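Local coordinates for protein aclacinomycin-N/aclacinomycin-A oxidase (Streptomyces galilaeus, PDB 2IPI) that oxidises the terminal sugar of aclacinomycins in two successive oxygen-dependent steps, turning aclacinomycin N into A and then A into Y, with a bicovalently bound FAD, at residues Trp372-His383 with Trp440-Phe449. Sequence-based numbering, arbitrary orientation.
Sequences WTAAQAATLYRH and WIREIYREIF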
loop_
_atom_site.group_PDB
_atom_site.type_symbol
_atom_site.label_atom_id
_atom_site.label_comp_id
_atom_site.label_asym_id
_atom_site.label_seq_id
_atom_site.Cartn_x
_atom_site.Cartn_y
_atom_site.Cartn_z
ATOM N N TRP A 372 -15.533 -1.445 14.566
ATOM C CA TRP A 372 -14.926 -1.471 15.890
ATOM C C TRP A 372 -15.973 -1.814 16.954
ATOM O O TRP A 372 -17.174 -1.673 16.691
ATOM C CB TRP A 372 -14.325 -0.121 16.229
ATOM C CG TRP A 372 -13.254 0.446 15.365
ATOM C CD1 TRP A 372 -13.318 1.573 14.590
ATOM C CD2 TRP A 372 -11.935 -0.076 15.182
ATOM N NE1 TRP A 372 -12.119 1.769 13.942
ATOM C CE2 TRP A 372 -11.257 0.773 14.287
ATOM C CE3 TRP A 372 -11.283 -1.201 15.704
ATOM C CZ2 TRP A 372 -9.938 0.544 13.892
ATOM C CZ3 TRP A 372 -9.980 -1.418 15.307
ATOM C CH2 TRP A 372 -9.325 -0.561 14.422
ATOM N N THR A 373 -15.552 -2.237 18.143
ATOM C CA THR A 373 -16.497 -2.466 19.226
ATOM C C THR A 373 -16.781 -1.168 19.982
ATOM O O THR A 373 -16.112 -0.169 19.729
ATOM C CB THR A 373 -15.975 -3.530 20.209
ATOM O OG1 THR A 373 -16.870 -3.597 21.324
ATOM C CG2 THR A 373 -14.624 -3.200 20.815
ATOM N N ALA A 374 -17.720 -1.217 20.925
ATOM C CA ALA A 374 -17.915 -0.122 21.870
ATOM C C ALA A 374 -16.599 0.250 22.552
ATOM O O ALA A 374 -16.231 1.412 22.672
ATOM C CB ALA A 374 -18.954 -0.471 22.932
ATOM N N ALA A 375 -15.883 -0.774 23.004
ATOM C CA ALA A 375 -14.648 -0.585 23.763
ATOM C C ALA A 375 -13.513 -0.065 22.892
ATOM O O ALA A 375 -12.761 0.818 23.302
ATOM C CB ALA A 375 -14.254 -1.894 24.427
ATOM N N GLN A 376 -13.382 -0.614 21.682
ATOM C CA GLN A 376 -12.315 -0.156 20.789
ATOM C C GLN A 376 -12.517 1.312 20.432
ATOM O O GLN A 376 -11.586 2.115 20.463
ATOM C CB GLN A 376 -12.249 -1.038 19.542
ATOM C CG GLN A 376 -11.602 -2.400 19.784
ATOM C CD GLN A 376 -11.869 -3.397 18.672
ATOM O OE1 GLN A 376 -10.924 -4.054 18.209
ATOM N NE2 GLN A 376 -13.117 -3.521 18.245
ATOM N N ALA A 377 -13.744 1.702 20.107
ATOM C CA ALA A 377 -14.048 3.102 19.829
ATOM C C ALA A 377 -13.577 4.001 20.973
ATOM O O ALA A 377 -13.109 5.115 20.740
ATOM C CB ALA A 377 -15.536 3.275 19.599
ATOM N N ALA A 378 -13.710 3.463 22.184
ATOM C CA ALA A 378 -13.394 4.217 23.394
ATOM C C ALA A 378 -11.891 4.306 23.626
ATOM O O ALA A 378 -11.426 5.324 24.148
ATOM C CB ALA A 378 -14.087 3.597 24.594
ATOM N N THR A 379 -11.168 3.257 23.260
ATOM C CA THR A 379 -9.710 3.198 23.259
ATOM C C THR A 379 -9.175 4.293 22.341
ATOM O O THR A 379 -8.261 5.046 22.679
ATOM C CB THR A 379 -9.190 1.829 22.780
ATOM O OG1 THR A 379 -9.483 0.820 23.761
ATOM C CG2 THR A 379 -7.683 1.837 22.608
ATOM N N LEU A 380 -9.801 4.360 21.171
ATOM C CA LEU A 380 -9.542 5.351 20.147
ATOM C C LEU A 380 -9.686 6.757 20.718
ATOM O O LEU A 380 -8.738 7.544 20.715
ATOM C CB LEU A 380 -10.508 5.162 18.971
ATOM C CG LEU A 380 -9.911 4.827 17.604
ATOM C CD1 LEU A 380 -8.465 4.386 17.713
ATOM C CD2 LEU A 380 -10.731 3.751 16.911
ATOM N N TYR A 381 -10.871 7.086 21.225
ATOM C CA TYR A 381 -11.083 8.437 21.740
ATOM C C TYR A 381 -10.075 8.798 22.825
ATOM O O TYR A 381 -9.465 9.871 22.765
ATOM C CB TYR A 381 -12.516 8.611 22.263
ATOM C CG TYR A 381 -12.807 10.029 22.715
ATOM C CD1 TYR A 381 -13.255 10.964 21.786
ATOM C CD2 TYR A 381 -12.649 10.450 24.024
ATOM C CE1 TYR A 381 -13.525 12.261 22.166
ATOM C CE2 TYR A 381 -12.923 11.748 24.415
ATOM C CZ TYR A 381 -13.365 12.653 23.475
ATOM O OH TYR A 381 -13.645 13.952 23.829
ATOM N N ARG A 382 -9.882 7.963 23.843
ATOM C CA ARG A 382 -8.998 8.370 24.942
ATOM C C ARG A 382 -7.580 8.643 24.470
ATOM O O ARG A 382 -6.911 9.606 24.865
ATOM C CB ARG A 382 -8.963 7.305 26.032
ATOM C CG ARG A 382 -8.508 7.802 27.401
ATOM C CD ARG A 382 -8.345 6.591 28.326
ATOM N NE ARG A 382 -9.316 5.536 28.006
ATOM C CZ ARG A 382 -9.008 4.294 27.674
ATOM N NH1 ARG A 382 -7.740 3.929 27.608
ATOM N NH2 ARG A 382 -9.912 3.373 27.389
ATOM N N HIS A 383 -7.069 7.754 23.618
ATOM C CA HIS A 383 -5.691 7.952 23.151
ATOM C C HIS A 383 -5.594 9.095 22.165
ATOM O O HIS A 383 -4.546 9.733 22.003
ATOM C CB HIS A 383 -5.181 6.667 22.513
ATOM C CG HIS A 383 -4.372 5.846 23.476
ATOM N ND1 HIS A 383 -4.915 4.838 24.240
ATOM C CD2 HIS A 383 -3.064 5.904 23.797
ATOM C CE1 HIS A 383 -3.968 4.308 24.986
ATOM N NE2 HIS A 383 -2.830 4.929 24.741
ATOM N N TRP A 440 3.899 5.606 21.991
ATOM C CA TRP A 440 2.562 6.016 21.610
ATOM C C TRP A 440 1.908 5.068 20.618
ATOM O O TRP A 440 0.819 4.553 20.855
ATOM C CB TRP A 440 2.647 7.438 21.020
ATOM C CG TRP A 440 1.620 7.700 19.960
ATOM C CD1 TRP A 440 1.770 7.662 18.602
ATOM C CD2 TRP A 440 0.254 8.046 20.206
ATOM N NE1 TRP A 440 0.581 7.965 17.998
ATOM C CE2 TRP A 440 -0.366 8.206 18.952
ATOM C CE3 TRP A 440 -0.495 8.235 21.371
ATOM C CZ2 TRP A 440 -1.710 8.546 18.823
ATOM C CZ3 TRP A 440 -1.827 8.570 21.235
ATOM C CH2 TRP A 440 -2.423 8.722 19.977
ATOM N N ILE A 441 2.562 4.846 19.467
ATOM C CA ILE A 441 1.901 4.062 18.426
ATOM C C ILE A 441 1.680 2.617 18.853
ATOM O O ILE A 441 0.706 1.966 18.476
ATOM C CB ILE A 441 2.680 4.048 17.091
ATOM C CG1 ILE A 441 4.198 4.080 17.212
ATOM C CG2 ILE A 441 2.203 5.188 16.205
ATOM C CD1 ILE A 441 4.828 2.753 17.578
ATOM N N ARG A 442 2.621 2.102 19.657
ATOM C CA ARG A 442 2.450 0.696 20.023
ATOM C C ARG A 442 1.298 0.532 21.003
ATOM O O ARG A 442 0.523 -0.415 20.892
ATOM C CB ARG A 442 3.745 0.144 20.615
ATOM C CG ARG A 442 4.840 -0.066 19.590
ATOM C CD ARG A 442 6.203 0.128 20.257
ATOM N NE ARG A 442 7.245 -0.456 19.419
ATOM C CZ ARG A 442 8.543 -0.279 19.494
ATOM N NH1 ARG A 442 9.062 0.513 20.412
ATOM N NH2 ARG A 442 9.333 -0.910 18.630
ATOM N N GLU A 443 1.210 1.451 21.951
ATOM C CA GLU A 443 0.140 1.462 22.937
ATOM C C GLU A 443 -1.253 1.525 22.338
ATOM O O GLU A 443 -2.117 0.750 22.751
ATOM C CB GLU A 443 0.334 2.665 23.872
ATOM C CG GLU A 443 1.255 2.404 25.053
ATOM C CD GLU A 443 2.051 3.639 25.434
ATOM O OE1 GLU A 443 3.062 3.511 26.169
ATOM O OE2 GLU A 443 1.672 4.748 24.994
ATOM N N ILE A 444 -1.553 2.414 21.378
ATOM C CA ILE A 444 -2.902 2.431 20.828
ATOM C C ILE A 444 -3.290 1.121 20.139
ATOM O O ILE A 444 -4.418 0.633 20.251
ATOM C CB ILE A 444 -3.137 3.530 19.759
ATOM C CG1 ILE A 444 -1.991 4.501 19.579
ATOM C CG2 ILE A 444 -4.468 4.225 20.036
ATOM C CD1 ILE A 444 -2.067 5.335 18.315
ATOM N N TYR A 445 -2.320 0.581 19.405
ATOM C CA TYR A 445 -2.538 -0.638 18.643
ATOM C C TYR A 445 -2.840 -1.849 19.523
ATOM O O TYR A 445 -3.856 -2.518 19.320
ATOM C CB TYR A 445 -1.301 -0.932 17.793
ATOM C CG TYR A 445 -1.549 -1.873 16.635
ATOM C CD1 TYR A 445 -1.132 -3.191 16.676
ATOM C CD2 TYR A 445 -2.192 -1.423 15.489
ATOM C CE1 TYR A 445 -1.358 -4.054 15.612
ATOM C CE2 TYR A 445 -2.420 -2.273 14.426
ATOM C CZ TYR A 445 -2.002 -3.582 14.491
ATOM O OH TYR A 445 -2.230 -4.420 13.425
ATOM N N ARG A 446 -1.958 -2.132 20.478
ATOM C CA ARG A 446 -2.128 -3.276 21.365
ATOM C C ARG A 446 -3.438 -3.183 22.141
ATOM O O ARG A 446 -4.132 -4.155 22.432
ATOM C CB ARG A 446 -0.950 -3.380 22.336
ATOM N N GLU A 447 -3.783 -1.949 22.500
ATOM C CA GLU A 447 -4.998 -1.741 23.294
ATOM C C GLU A 447 -6.246 -1.950 22.465
ATOM O O GLU A 447 -7.210 -2.561 22.954
ATOM C CB GLU A 447 -4.933 -0.338 23.888
ATOM C CG GLU A 447 -5.614 -0.180 25.238
ATOM C CD GLU A 447 -5.721 1.302 25.573
ATOM O OE1 GLU A 447 -4.720 1.846 26.088
ATOM O OE2 GLU A 447 -6.794 1.874 25.289
ATOM N N ILE A 448 -6.332 -1.482 21.208
ATOM C CA ILE A 448 -7.586 -1.862 20.552
ATOM C C ILE A 448 -7.538 -3.310 20.071
ATOM O O ILE A 448 -8.579 -3.864 19.700
ATOM C CB ILE A 448 -8.023 -0.960 19.388
ATOM C CG1 ILE A 448 -7.935 -1.668 18.026
ATOM C CG2 ILE A 448 -7.303 0.378 19.379
ATOM C CD1 ILE A 448 -7.101 -0.882 17.059
ATOM N N PHE A 449 -6.387 -3.983 20.042
ATOM C CA PHE A 449 -6.436 -5.377 19.581
ATOM C C PHE A 449 -6.102 -6.331 20.733
ATOM O O PHE A 449 -5.818 -7.509 20.528
ATOM C CB PHE A 449 -5.501 -5.610 18.395
ATOM C CG PHE A 449 -6.075 -4.973 17.130
ATOM C CD1 PHE A 449 -7.303 -5.386 16.652
ATOM C CD2 PHE A 449 -5.372 -3.980 16.467
ATOM C CE1 PHE A 449 -7.851 -4.830 15.503
ATOM C CE2 PHE A 449 -5.903 -3.412 15.316
ATOM C CZ PHE A 449 -7.133 -3.842 14.859
HETATM O O HOH W 1 -9.781 -1.506 23.214
#
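Thr379 OG1 meets a water that donates to the backbone O of Glu447 over a sound 2.8 Å, a one-water bridge between two neighbouring helices; the 2.4 Å from OG1 to the water is unusually short, making its place at that end doubtful. These helices, 374-385 and 434-448, lie on the seven-stranded antiparallel sheet of the substrate-binding half of this flavin oxidase, and their segments here run antiparallel with axes 9.5 Å apart at closest approach. The hydroxyl has further weak options, Ala375 O within its own helix and Glu447 OE2, less surely placed, on the neighbouring helix, and its single proton is not assigned between them. With OG1 beside its own backbone N (chi1 -70°), Thr379 sends CG2 across toward Ile448, whose CG2 it touches at 3.6 Å.

At the exposed side Arg382 NH1 forms a salt bridge with the same uncertain Glu447 OE2, with a weak, bent hydrogen bond (N-H...O angle 135°). Next to it, His383 enters the opposite helix as a knob into the hole formed by Trp440, Glu443, Ile444 and Glu447; its CB rests 3.6 Å from Ile444 CG2. Trp440 presents the rim of its six-membered ring to the backbone carbonyl, its CZ3 lying 3.1 Å from His383 O near the indole plane. This indole also touches Ala426 of strand 420-428 and is about 8 Å, side chain to side chain, from Thr427, which binds aclacinomycin Y.

Toward the sheet the contact becomes apolar. The Ile448 side chain points toward helix 374-385 and also touches Met424 of strand 420-428. Trp372, from the loop before that helix, brings CZ3 obliquely against Ile448 CG1 and CD1. The indole meets Phe449 obliquely, planes 49° apart, and Phe449 CZ lies near the indole plane at its edge, 3.8 Å from Trp372 CZ3.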